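Local coordinates for N-acetylneuraminate lyase (Peptoclostridium difficile, PDB 4WOZ), which belongs to the dihydrodipicolinate synthetase family and folds as a TIM barrel, with four protein chains in the assembly, at residues A21-F26 with Q263-L268; E98-A103 with Y133-N138; R143-S148 with K170-K175. All blocks are in the same frame, centred on the assembly; numbering follows the deposited sequence.

Interaction 1 of 3, residues A21-F26 with Q263-L268; sequences ALLVSF and QTIKLL
Lys266 sets its CG anti to the carbonyl carbon (chi1 -69°) and then runs out fully extended, and that straight chain carries NZ from the helix to the loop at Val24. There NZ donates to Val24 O at 3.0 Å, coming in almost head-on with a C=O...N angle of 161°. The ammonium group has further partners: it forms a salt bridge with Glu61 and hydrogen-bonds to Tyr278 O. Three acceptors thus fix the end of a buried lysine, and the carboxylate probably offsets its charge. The Phe26 ring adds an apolar neighbour. Lys266 NZ lies 3.4 Å from Phe26 CD2, at the ring edge and near the ring plane, so this is not a cation-pi stack. Val24 CG1 sits over one face of the same ring, 3.6 Å from the ring plane and nearer its edge than its centre.

Away from the ammonium group the contact is apolar. Leu23 points toward the helix, and its CD2 does most of the touching, 3.5 Å from Ile265 CG2 and 3.8 Å from Lys266 CG. The Leu23 and Ile265 side chains meet at about a right angle, methyl against methyl, while the lysine's methylene chain passes the leucine at a slant. All five touching residues are buried.

The loop leaves barrel strand 17-21 and leads into helix 34-48, against which Leu22 packs. Phe26 pairs through its backbone with Tyr278. Helix 261-271 is one of the helices after the last barrel strand: Ile265 also rests on Ile256 of helix 239-259, and Leu267 and Leu268 lean on helix 288-301. The contact therefore joins the exit of the first barrel strand to the helices that follow the barrel.

Interaction 2 of 3, residues E98-A103 with Y133-N138; sequences EAVELA and YNTIIN
Ile136 fits against Ala99 and Ala103 where two neighbouring outer helices of the TIM barrel, 96-109 and 126-138, lie side by side. Their axes come within 9.0 Å and run nearly the same way, at 27°, as expected for successive helices of a beta/alpha barrel. The buried half of the contact is built on Ile136, whose two branches divide the work: CD1 sits 4.0 Å from Ala99 CB, and CG2 lies 4.2 Å from Ala103 CB, one helical turn further on. The small alanine methyls probably leave room for the isoleucine. Ile136 also packs on Ile114 and Ala116 of strand 113-117 and on Leu144 of strand 144-147.

The other half is partly exposed, yet Val100 and Thr135 still touch closely there. No hydrogen bond crosses between 98-103 and 133-138, and apolar contacts do the work. The backbones come near each other, Val100 CA and Ile136 CA being 5.2 Å apart. Thr135 places its OG1 anti to the carbonyl carbon (chi1 -69°), where the hydroxyl bonds to His131 O in its own helix; this leaves the methyl for the neighbour, CG2 meeting Val100 CG2 at 3.8 Å.

Interaction 3 of 3, residues R143-S148 with K170-K175; sequences RLIIYS and KIIGVK
Tyr147 and Lys175 meet near the C-terminal ends of two adjacent parallel strands of the TIM barrel, 144-147 and 171-176. Both set CG anti to the backbone N (chi1 177° and 175°), which sends them out from the same face of the sheet and brings the extended lysine chain alongside the tyrosine ring. Lys175 CD lies 3.3 Å from Tyr147 CD1, and Lys175 NZ is 3.1 Å from Tyr147 CE1, oblique to the ring. On this face Tyr147 also packs on Tyr121 of a second subunit.

Behind this pair the strands are laced together. Ile146 N donates to Gly173 O at 2.9 Å, nearly straight at the hydrogen. Further down, Leu144 N donates to Lys170 O at 2.8 Å. Between these rungs the register slips by a residue around Ile172, whose N reaches Leu144 O only weakly; Gly173 N is buried with no partner in the model.

On the helix-facing side, Ile146 CB meets Val174 CG2 at 3.9 Å, and Phe162 of helix 159-165 covers both residues. At the N-terminal end of the pair, Ile172 CD1 touches Arg143 CB at 3.6 Å, while the guanidinium turns elsewhere, NH1 bonding to Thr13 O and NH2 to Asp112 O.

In the fold
All three contacts belong to one TIM barrel. Along the chain, interaction 2 closes before interaction 3 opens, and both are nested in the long loop that interaction 1 closes between the first strand's exit and the C-terminal helices. Interactions 2 and 3 are neighbours, with centres 12 Å apart: helix 126-138 is followed, after a short connection, by strand 144-147, Ile137 CD1 packs on the start of that strand, and Ile137 O probably accepts a hydrogen bond from Lys170 NZ. Interaction 1 lies across the chain's centre from interaction 3, centres 25 Å apart, and 27 Å from interaction 2. Together they sample the strand sheet, its surrounding helices and the C-terminal helices.

Interaction 1 of 3, residues A21-F26 with Q263-L268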
ATOM      1  N   ALA A  21      15.388 -20.881  11.210  1.00 24.41           N
ATOM      2  CA  ALA A  21      14.515 -21.257  10.106  1.00 25.85           C
ATOM      3  C   ALA A  21      15.504 -21.959   9.172  1.00 26.40           C
ATOM      4  O   ALA A  21      16.286 -21.317   8.482  1.00 26.84           O
ATOM      5  CB  ALA A  21      13.919 -20.012   9.438  1.00 25.17           C
ATOM      6  N   LEU A  22      15.477 -23.283   9.186  1.00 29.05           N
ATOM      7  CA  LEU A  22      16.397 -24.092   8.402  1.00 29.89           C
ATOM      8  C   LEU A  22      16.450 -23.844   6.898  1.00 30.68           C
ATOM      9  O   LEU A  22      15.427 -23.847   6.213  1.00 29.11           O
ATOM     10  CB  LEU A  22      16.107 -25.575   8.649  1.00 30.17           C
ATOM     11  CG  LEU A  22      17.100 -26.582   8.062  1.00 31.65           C
ATOM     12  CD1 LEU A  22      18.448 -26.440   8.762  1.00 33.39           C
ATOM     13  CD2 LEU A  22      16.562 -27.996   8.234  1.00 32.50           C
ATOM     14  N   LEU A  23      17.662 -23.630   6.393  1.00 32.41           N
ATOM     15  CA  LEU A  23      17.864 -23.442   4.964  1.00 33.50           C
ATOM     16  C   LEU A  23      18.158 -24.818   4.403  1.00 33.33           C
ATOM     17  O   LEU A  23      18.583 -25.716   5.127  1.00 32.50           O
ATOM     18  CB  LEU A  23      19.048 -22.517   4.665  1.00 35.32           C
ATOM     19  CG  LEU A  23      18.791 -21.013   4.726  1.00 36.45           C
ATOM     20  CD1 LEU A  23      18.919 -20.541   6.157  1.00 38.46           C
ATOM     21  CD2 LEU A  23      19.790 -20.284   3.851  1.00 37.04           C
ATOM     22  N   VAL A  24      17.919 -24.987   3.112  1.00 34.58           N
ATOM     23  CA  VAL A  24      18.163 -26.263   2.467  1.00 34.49           C
ATOM     24  C   VAL A  24      19.320 -26.114   1.487  1.00 36.32           C
ATOM     25  O   VAL A  24      19.578 -25.023   0.978  1.00 34.63           O
ATOM     26  CB  VAL A  24      16.898 -26.746   1.734  1.00 34.09           C
ATOM     27  CG1 VAL A  24      17.199 -28.007   0.933  1.00 33.50           C
ATOM     28  CG2 VAL A  24      15.791 -27.014   2.754  1.00 32.48           C
ATOM     29  N   SER A  25      20.029 -27.210   1.245  1.00 36.60           N
ATOM     30  CA  SER A  25      21.155 -27.195   0.327  1.00 38.50           C
ATOM     31  C   SER A  25      20.695 -27.696  -1.038  1.00 39.09           C
ATOM     32  O   SER A  25      19.957 -28.675  -1.129  1.00 39.61           O
ATOM     33  CB  SER A  25      22.280 -28.087   0.862  1.00 39.03           C
ATOM     34  OG  SER A  25      23.400 -28.076  -0.006  1.00 36.83           O
ATOM     35  N   PHE A  26      21.124 -27.008  -2.090  1.00 39.47           N
ATOM     36  CA  PHE A  26      20.773 -27.373  -3.459  1.00 40.36           C
ATOM     37  C   PHE A  26      22.029 -27.313  -4.310  1.00 40.73           C
ATOM     38  O   PHE A  26      22.922 -26.508  -4.043  1.00 39.43           O
ATOM     39  CB  PHE A  26      19.752 -26.386  -4.041  1.00 40.41           C
ATOM     40  CG  PHE A  26      18.420 -26.403  -3.353  1.00 40.48           C
ATOM     41  CD1 PHE A  26      17.571 -27.498  -3.479  1.00 42.21           C
ATOM     42  CD2 PHE A  26      18.012 -25.322  -2.580  1.00 40.50           C
ATOM     43  CE1 PHE A  26      16.330 -27.518  -2.842  1.00 42.03           C
ATOM     44  CE2 PHE A  26      16.774 -25.330  -1.938  1.00 41.38           C
ATOM     45  CZ  PHE A  26      15.932 -26.431  -2.070  1.00 41.78           C
ATOM     46  N   GLN A 263      21.086 -15.853  -1.110  1.00 31.29           N
ATOM     47  CA  GLN A 263      22.368 -16.191  -1.719  1.00 30.89           C
ATOM     48  C   GLN A 263      23.501 -15.917  -0.744  1.00 30.90           C
ATOM     49  O   GLN A 263      24.386 -16.751  -0.563  1.00 32.63           O
ATOM     50  CB  GLN A 263      22.605 -15.384  -2.997  1.00 30.93           C
ATOM     51  CG  GLN A 263      21.693 -15.750  -4.159  1.00 30.95           C
ATOM     52  CD  GLN A 263      20.361 -15.027  -4.114  1.00 32.13           C
ATOM     53  OE1 GLN A 263      19.997 -14.425  -3.102  1.00 31.16           O
ATOM     54  NE2 GLN A 263      19.622 -15.086  -5.219  1.00 32.89           N
ATOM     55  N   THR A 264      23.459 -14.752  -0.105  1.00 30.46           N
ATOM     56  CA  THR A 264      24.506 -14.361   0.834  1.00 29.49           C
ATOM     57  C   THR A 264      24.536 -15.200   2.108  1.00 29.85           C
ATOM     58  O   THR A 264      25.608 -15.433   2.666  1.00 29.54           O
ATOM     59  CB  THR A 264      24.385 -12.874   1.205  1.00 29.99           C
ATOM     60  OG1 THR A 264      24.433 -12.082   0.008  1.00 30.76           O
ATOM     61  CG2 THR A 264      25.533 -12.460   2.126  1.00 29.25           C
ATOM     62  N   ILE A 265      23.375 -15.647   2.580  1.00 27.44           N
ATOM     63  CA  ILE A 265      23.358 -16.477   3.779  1.00 28.63           C
ATOM     64  C   ILE A 265      24.015 -17.809   3.437  1.00 28.35           C
ATOM     65  O   ILE A 265      24.794 -18.338   4.223  1.00 31.55           O
ATOM     66  CB  ILE A 265      21.918 -16.736   4.302  1.00 28.13           C
ATOM     67  CG1 ILE A 265      21.369 -15.467   4.952  1.00 27.05           C
ATOM     68  CG2 ILE A 265      21.924 -17.877   5.317  1.00 27.89           C
ATOM     69  CD1 ILE A 265      19.973 -15.625   5.537  1.00 28.53           C
ATOM     70  N   LYS A 266      23.716 -18.346   2.258  1.00 29.12           N
ATOM     71  CA  LYS A 266      24.314 -19.617   1.860  1.00 28.82           C
ATOM     72  C   LYS A 266      25.820 -19.473   1.623  1.00 29.73           C
ATOM     73  O   LYS A 266      26.599 -20.358   1.981  1.00 30.98           O
ATOM     74  CB  LYS A 266      23.614 -20.173   0.617  1.00 31.17           C
ATOM     75  CG  LYS A 266      22.182 -20.630   0.899  1.00 30.68           C
ATOM     76  CD  LYS A 266      21.609 -21.443  -0.246  1.00 30.46           C
ATOM     77  CE  LYS A 266      20.193 -21.893   0.069  1.00 30.71           C
ATOM     78  NZ  LYS A 266      19.657 -22.788  -0.982  1.00 28.32           N
ATOM     79  N   LEU A 267      26.233 -18.354   1.043  1.00 26.94           N
ATOM     80  CA  LEU A 267      27.651 -18.122   0.807  1.00 27.71           C
ATOM     81  C   LEU A 267      28.371 -17.939   2.142  1.00 28.62           C
ATOM     82  O   LEU A 267      29.538 -18.307   2.284  1.00 28.46           O
ATOM     83  CB  LEU A 267      27.849 -16.890  -0.073  1.00 25.12           C
ATOM     84  CG  LEU A 267      27.351 -17.061  -1.513  1.00 23.90           C
ATOM     85  CD1 LEU A 267      27.441 -15.735  -2.273  1.00 24.08           C
ATOM     86  CD2 LEU A 267      28.185 -18.139  -2.203  1.00 26.15           C
ATOM     87  N   LEU A 268      27.677 -17.364   3.120  1.00 28.47           N
ATOM     88  CA  LEU A 268      28.275 -17.175   4.431  1.00 29.47           C
ATOM     89  C   LEU A 268      28.417 -18.540   5.082  1.00 29.94           C
ATOM     90  O   LEU A 268      29.407 -18.809   5.754  1.00 33.48           O
ATOM     91  CB  LEU A 268      27.415 -16.251   5.304  1.00 28.48           C
ATOM     92  CG  LEU A 268      27.494 -14.760   4.950  1.00 29.28           C
ATOM     93  CD1 LEU A 268      26.521 -13.959   5.813  1.00 27.78           C
ATOM     94  CD2 LEU A 268      28.921 -14.266   5.155  1.00 28.08           C
TER

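Interaction 2 of 3, residues E98-A103 with Y133-N138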
ATOM      1  N   GLU A  98      -2.353 -30.721   0.826  1.00 39.25           N
ATOM      2  CA  GLU A  98      -0.934 -30.977   1.036  1.00 39.50           C
ATOM      3  C   GLU A  98      -0.581 -30.655   2.483  1.00 38.45           C
ATOM      4  O   GLU A  98       0.174 -31.384   3.126  1.00 38.39           O
ATOM      5  CB  GLU A  98      -0.076 -30.118   0.098  1.00 40.11           C
ATOM      6  CG  GLU A  98       1.423 -30.212   0.383  1.00 41.87           C
ATOM      7  CD  GLU A  98       2.269 -29.357  -0.550  1.00 43.05           C
ATOM      8  OE1 GLU A  98       1.985 -28.151  -0.685  1.00 45.10           O
ATOM      9  OE2 GLU A  98       3.227 -29.892  -1.147  1.00 45.75           O
ATOM     10  N   ALA A  99      -1.138 -29.561   2.989  1.00 39.02           N
ATOM     11  CA  ALA A  99      -0.879 -29.138   4.360  1.00 39.42           C
ATOM     12  C   ALA A  99      -1.289 -30.216   5.351  1.00 39.35           C
ATOM     13  O   ALA A  99      -0.525 -30.558   6.256  1.00 39.29           O
ATOM     14  CB  ALA A  99      -1.621 -27.842   4.660  1.00 39.53           C
ATOM     15  N   VAL A 100      -2.495 -30.748   5.188  1.00 38.01           N
ATOM     16  CA  VAL A 100      -2.979 -31.790   6.084  1.00 38.96           C
ATOM     17  C   VAL A 100      -2.127 -33.051   5.945  1.00 39.10           C
ATOM     18  O   VAL A 100      -1.888 -33.757   6.919  1.00 39.41           O
ATOM     19  CB  VAL A 100      -4.462 -32.125   5.809  1.00 38.84           C
ATOM     20  CG1 VAL A 100      -4.919 -33.268   6.701  1.00 40.11           C
ATOM     21  CG2 VAL A 100      -5.315 -30.900   6.069  1.00 39.87           C
ATOM     22  N   GLU A 101      -1.653 -33.329   4.737  1.00 38.80           N
ATOM     23  CA  GLU A 101      -0.822 -34.507   4.542  1.00 39.25           C
ATOM     24  C   GLU A 101       0.522 -34.344   5.248  1.00 38.14           C
ATOM     25  O   GLU A 101       1.039 -35.289   5.851  1.00 37.18           O
ATOM     26  CB  GLU A 101      -0.594 -34.777   3.051  1.00 39.26           C
ATOM     27  CG  GLU A 101       0.620 -35.661   2.777  1.00 43.56           C
ATOM     28  CD  GLU A 101       0.504 -36.485   1.503  1.00 46.41           C
ATOM     29  OE1 GLU A 101       0.298 -35.903   0.419  1.00 46.07           O
ATOM     30  OE2 GLU A 101       0.627 -37.726   1.595  1.00 50.50           O
ATOM     31  N   LEU A 102       1.083 -33.141   5.168  1.00 36.12           N
ATOM     32  CA  LEU A 102       2.371 -32.855   5.787  1.00 33.97           C
ATOM     33  C   LEU A 102       2.264 -32.828   7.308  1.00 32.54           C
ATOM     34  O   LEU A 102       3.207 -33.194   8.006  1.00 34.09           O
ATOM     35  CB  LEU A 102       2.917 -31.519   5.270  1.00 32.35           C
ATOM     36  CG  LEU A 102       3.220 -31.467   3.773  1.00 32.00           C
ATOM     37  CD1 LEU A 102       3.601 -30.051   3.379  1.00 33.68           C
ATOM     38  CD2 LEU A 102       4.348 -32.433   3.436  1.00 33.71           C
ATOM     39  N   ALA A 103       1.120 -32.393   7.821  1.00 32.12           N
ATOM     40  CA  ALA A 103       0.919 -32.351   9.262  1.00 33.81           C
ATOM     41  C   ALA A 103       0.942 -33.784   9.783  1.00 35.02           C
ATOM     42  O   ALA A 103       1.469 -34.052  10.863  1.00 35.71           O
ATOM     43  CB  ALA A 103      -0.412 -31.691   9.598  1.00 31.57           C
ATOM     44  N   TYR A 133      -6.892 -23.397   9.495  1.00 36.99           N
ATOM     45  CA  TYR A 133      -6.116 -23.755  10.680  1.00 38.76           C
ATOM     46  C   TYR A 133      -6.729 -24.912  11.484  1.00 40.09           C
ATOM     47  O   TYR A 133      -6.020 -25.829  11.901  1.00 40.14           O
ATOM     48  CB  TYR A 133      -5.929 -22.520  11.578  1.00 37.06           C
ATOM     49  CG  TYR A 133      -4.847 -21.574  11.086  1.00 37.76           C
ATOM     50  CD1 TYR A 133      -3.528 -22.006  10.957  1.00 36.03           C
ATOM     51  CD2 TYR A 133      -5.139 -20.249  10.753  1.00 37.41           C
ATOM     52  CE1 TYR A 133      -2.525 -21.146  10.511  1.00 38.06           C
ATOM     53  CE2 TYR A 133      -4.138 -19.380  10.303  1.00 35.92           C
ATOM     54  CZ  TYR A 133      -2.835 -19.837  10.187  1.00 37.20           C
ATOM     55  OH  TYR A 133      -1.835 -18.990   9.764  1.00 39.03           O
ATOM     56  N   ASN A 134      -8.040 -24.870  11.703  1.00 42.16           N
ATOM     57  CA  ASN A 134      -8.714 -25.932  12.444  1.00 42.79           C
ATOM     58  C   ASN A 134      -8.602 -27.266  11.712  1.00 43.63           C
ATOM     59  O   ASN A 134      -8.355 -28.298  12.328  1.00 44.33           O
ATOM     60  CB  ASN A 134     -10.189 -25.593  12.651  1.00 42.87           C
ATOM     61  CG  ASN A 134     -10.391 -24.417  13.585  1.00 43.72           C
ATOM     62  OD1 ASN A 134      -9.855 -24.391  14.693  1.00 43.25           O
ATOM     63  ND2 ASN A 134     -11.171 -23.439  13.144  1.00 44.01           N
ATOM     64  N   THR A 135      -8.789 -27.244  10.398  1.00 43.28           N
ATOM     65  CA  THR A 135      -8.694 -28.466   9.617  1.00 43.60           C
ATOM     66  C   THR A 135      -7.316 -29.089   9.809  1.00 43.04           C
ATOM     67  O   THR A 135      -7.191 -30.285  10.060  1.00 43.67           O
ATOM     68  CB  THR A 135      -8.922 -28.190   8.111  1.00 45.23           C
ATOM     69  OG1 THR A 135     -10.293 -27.834   7.892  1.00 46.99           O
ATOM     70  CG2 THR A 135      -8.588 -29.415   7.281  1.00 46.33           C
ATOM     71  N   ILE A 136      -6.283 -28.266   9.700  1.00 41.34           N
ATOM     72  CA  ILE A 136      -4.918 -28.745   9.853  1.00 39.08           C
ATOM     73  C   ILE A 136      -4.630 -29.374  11.215  1.00 38.17           C
ATOM     74  O   ILE A 136      -4.248 -30.538  11.288  1.00 38.05           O
ATOM     75  CB  ILE A 136      -3.903 -27.604   9.621  1.00 36.86           C
ATOM     76  CG1 ILE A 136      -3.956 -27.156   8.159  1.00 36.27           C
ATOM     77  CG2 ILE A 136      -2.497 -28.065   9.996  1.00 35.29           C
ATOM     78  CD1 ILE A 136      -3.055 -25.984   7.847  1.00 36.03           C
ATOM     79  N   ILE A 137      -4.816 -28.611  12.287  1.00 39.45           N
ATOM     80  CA  ILE A 137      -4.519 -29.105  13.632  1.00 39.67           C
ATOM     81  C   ILE A 137      -5.475 -30.161  14.175  1.00 41.25           C
ATOM     82  O   ILE A 137      -5.089 -30.966  15.025  1.00 40.12           O
ATOM     83  CB  ILE A 137      -4.438 -27.940  14.657  1.00 39.51           C
ATOM     84  CG1 ILE A 137      -3.806 -28.432  15.963  1.00 37.29           C
ATOM     85  CG2 ILE A 137      -5.830 -27.381  14.927  1.00 39.36           C
ATOM     86  CD1 ILE A 137      -2.392 -28.976  15.803  1.00 35.39           C
ATOM     87  N   ASN A 138      -6.717 -30.165  13.703  1.00 43.17           N
ATOM     88  CA  ASN A 138      -7.674 -31.158  14.181  1.00 44.81           C
ATOM     89  C   ASN A 138      -7.423 -32.510  13.519  1.00 45.69           C
ATOM     90  O   ASN A 138      -7.892 -33.543  14.003  1.00 45.45           O
ATOM     91  CB  ASN A 138      -9.114 -30.713  13.910  1.00 45.62           C
ATOM     92  CG  ASN A 138      -9.472 -29.426  14.628  1.00 47.43           C
ATOM     93  OD1 ASN A 138      -9.023 -29.181  15.750  1.00 47.06           O
ATOM     94  ND2 ASN A 138     -10.298 -28.603  13.990  1.00 46.80           N
TER

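Interaction 3 of 3, residues R143-S148 with K170-K175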
ATOM      1  N   ARG A 143       0.445 -29.923  18.201  1.00 35.32           N
ATOM      2  CA  ARG A 143       0.144 -28.553  18.610  1.00 33.12           C
ATOM      3  C   ARG A 143       0.550 -27.628  17.466  1.00 32.63           C
ATOM      4  O   ARG A 143       1.558 -27.867  16.800  1.00 31.20           O
ATOM      5  CB  ARG A 143       0.923 -28.202  19.880  1.00 33.32           C
ATOM      6  CG  ARG A 143       0.597 -29.104  21.059  1.00 33.79           C
ATOM      7  CD  ARG A 143       1.621 -28.966  22.177  1.00 35.89           C
ATOM      8  NE  ARG A 143       2.948 -29.428  21.773  1.00 34.83           N
ATOM      9  CZ  ARG A 143       4.036 -29.336  22.535  1.00 37.22           C
ATOM     10  NH1 ARG A 143       3.958 -28.797  23.747  1.00 36.90           N
ATOM     11  NH2 ARG A 143       5.203 -29.786  22.089  1.00 35.75           N
ATOM     12  N   LEU A 144      -0.224 -26.572  17.235  1.00 32.99           N
ATOM     13  CA  LEU A 144       0.090 -25.674  16.130  1.00 33.09           C
ATOM     14  C   LEU A 144       0.385 -24.214  16.461  1.00 32.09           C
ATOM     15  O   LEU A 144      -0.227 -23.605  17.344  1.00 28.19           O
ATOM     16  CB  LEU A 144      -1.031 -25.739  15.078  1.00 34.27           C
ATOM     17  CG  LEU A 144      -0.824 -24.917  13.803  1.00 34.13           C
ATOM     18  CD1 LEU A 144      -1.513 -25.582  12.640  1.00 36.72           C
ATOM     19  CD2 LEU A 144      -1.356 -23.511  14.006  1.00 37.94           C
ATOM     20  N   ILE A 145       1.332 -23.667  15.710  1.00 31.00           N
ATOM     21  CA  ILE A 145       1.742 -22.282  15.846  1.00 31.13           C
ATOM     22  C   ILE A 145       1.352 -21.551  14.561  1.00 32.47           C
ATOM     23  O   ILE A 145       1.631 -22.027  13.465  1.00 31.29           O
ATOM     24  CB  ILE A 145       3.267 -22.179  16.029  1.00 30.87           C
ATOM     25  CG1 ILE A 145       3.673 -22.822  17.356  1.00 30.41           C
ATOM     26  CG2 ILE A 145       3.707 -20.721  15.967  1.00 30.71           C
ATOM     27  CD1 ILE A 145       5.163 -23.030  17.490  1.00 30.98           C
ATOM     28  N   ILE A 146       0.697 -20.405  14.702  1.00 34.73           N
ATOM     29  CA  ILE A 146       0.291 -19.603  13.550  1.00 38.17           C
ATOM     30  C   ILE A 146       1.506 -18.878  12.974  1.00 40.93           C
ATOM     31  O   ILE A 146       2.381 -18.448  13.723  1.00 39.18           O
ATOM     32  CB  ILE A 146      -0.737 -18.541  13.957  1.00 38.56           C
ATOM     33  CG1 ILE A 146      -1.977 -19.216  14.546  1.00 37.88           C
ATOM     34  CG2 ILE A 146      -1.089 -17.674  12.756  1.00 38.26           C
ATOM     35  CD1 ILE A 146      -2.923 -18.244  15.221  1.00 38.02           C
ATOM     36  N   TYR A 147       1.555 -18.744  11.648  1.00 44.73           N
ATOM     37  CA  TYR A 147       2.656 -18.057  10.965  1.00 47.82           C
ATOM     38  C   TYR A 147       2.061 -16.972  10.059  1.00 50.29           C
ATOM     39  O   TYR A 147       1.631 -17.250   8.942  1.00 50.70           O
ATOM     40  CB  TYR A 147       3.472 -19.078  10.158  1.00 48.46           C
ATOM     41  CG  TYR A 147       4.608 -18.513   9.329  1.00 50.13           C
ATOM     42  CD1 TYR A 147       5.254 -17.333   9.694  1.00 52.72           C
ATOM     43  CD2 TYR A 147       5.057 -19.180   8.189  1.00 51.47           C
ATOM     44  CE1 TYR A 147       6.321 -16.830   8.942  1.00 52.13           C
ATOM     45  CE2 TYR A 147       6.123 -18.689   7.432  1.00 52.07           C
ATOM     46  CZ  TYR A 147       6.748 -17.512   7.813  1.00 52.28           C
ATOM     47  OH  TYR A 147       7.792 -17.013   7.062  1.00 51.17           O
ATOM     48  N   SER A 148       2.053 -15.734  10.552  1.00 54.20           N
ATOM     49  CA  SER A 148       1.471 -14.589   9.838  1.00 58.07           C
ATOM     50  C   SER A 148       2.210 -14.019   8.618  1.00 60.87           C
ATOM     51  O   SER A 148       1.619 -13.895   7.539  1.00 61.09           O
ATOM     52  CB  SER A 148       1.205 -13.453  10.831  1.00 57.32           C
ATOM     53  OG  SER A 148       0.539 -12.374  10.202  1.00 57.63           O
ATOM     54  N   LYS A 170      -5.373 -26.537  20.928  1.00 46.12           N
ATOM     55  CA  LYS A 170      -4.212 -27.136  20.280  1.00 42.88           C
ATOM     56  C   LYS A 170      -3.390 -26.090  19.526  1.00 41.21           C
ATOM     57  O   LYS A 170      -2.277 -26.364  19.074  1.00 39.94           O
ATOM     58  CB  LYS A 170      -4.652 -28.279  19.354  1.00 42.26           C
ATOM     59  CG  LYS A 170      -5.308 -29.436  20.122  1.00 43.11           C
ATOM     60  CD  LYS A 170      -5.206 -30.776  19.394  1.00 43.58           C
ATOM     61  CE  LYS A 170      -6.060 -30.830  18.142  1.00 45.51           C
ATOM     62  NZ  LYS A 170      -5.865 -32.120  17.411  1.00 44.00           N
ATOM     63  N   ILE A 171      -3.947 -24.890  19.389  1.00 39.01           N
ATOM     64  CA  ILE A 171      -3.235 -23.790  18.747  1.00 38.71           C
ATOM     65  C   ILE A 171      -2.585 -23.068  19.937  1.00 37.26           C
ATOM     66  O   ILE A 171      -3.207 -22.251  20.622  1.00 36.93           O
ATOM     67  CB  ILE A 171      -4.207 -22.875  17.975  1.00 39.37           C
ATOM     68  CG1 ILE A 171      -4.861 -23.683  16.846  1.00 40.94           C
ATOM     69  CG2 ILE A 171      -3.459 -21.677  17.393  1.00 40.69           C
ATOM     70  CD1 ILE A 171      -5.840 -22.908  15.994  1.00 41.58           C
ATOM     71  N   ILE A 172      -1.325 -23.404  20.179  1.00 33.75           N
ATOM     72  CA  ILE A 172      -0.584 -22.883  21.323  1.00 33.31           C
ATOM     73  C   ILE A 172       0.222 -21.601  21.152  1.00 31.12           C
ATOM     74  O   ILE A 172       0.737 -21.076  22.132  1.00 29.11           O
ATOM     75  CB  ILE A 172       0.373 -23.963  21.865  1.00 32.61           C
ATOM     76  CG1 ILE A 172       1.425 -24.303  20.804  1.00 32.64           C
ATOM     77  CG2 ILE A 172      -0.412 -25.220  22.224  1.00 32.99           C
ATOM     78  CD1 ILE A 172       2.514 -25.249  21.285  1.00 32.45           C
ATOM     79  N   GLY A 173       0.345 -21.099  19.929  1.00 32.11           N
ATOM     80  CA  GLY A 173       1.124 -19.887  19.745  1.00 31.44           C
ATOM     81  C   GLY A 173       1.077 -19.261  18.367  1.00 32.44           C
ATOM     82  O   GLY A 173       0.262 -19.639  17.517  1.00 33.39           O
ATOM     83  N   VAL A 174       1.967 -18.296  18.151  1.00 31.65           N
ATOM     84  CA  VAL A 174       2.039 -17.580  16.885  1.00 31.32           C
ATOM     85  C   VAL A 174       3.448 -17.069  16.596  1.00 32.70           C
ATOM     86  O   VAL A 174       4.169 -16.671  17.510  1.00 30.35           O
ATOM     87  CB  VAL A 174       1.087 -16.362  16.896  1.00 32.18           C
ATOM     88  CG1 VAL A 174       1.453 -15.432  18.046  1.00 32.88           C
ATOM     89  CG2 VAL A 174       1.174 -15.610  15.573  1.00 33.63           C
ATOM     90  N   LYS A 175       3.837 -17.106  15.324  1.00 32.81           N
ATOM     91  CA  LYS A 175       5.128 -16.587  14.895  1.00 35.89           C
ATOM     92  C   LYS A 175       4.770 -15.232  14.307  1.00 38.54           C
ATOM     93  O   LYS A 175       4.238 -15.148  13.198  1.00 39.07           O
ATOM     94  CB  LYS A 175       5.759 -17.464  13.816  1.00 36.53           C
ATOM     95  CG  LYS A 175       7.045 -16.876  13.256  1.00 37.69           C
ATOM     96  CD  LYS A 175       7.549 -17.656  12.059  1.00 41.10           C
ATOM     97  CE  LYS A 175       8.686 -16.919  11.361  1.00 41.86           C
ATOM     98  NZ  LYS A 175       9.126 -17.627  10.123  1.00 44.75           N
TER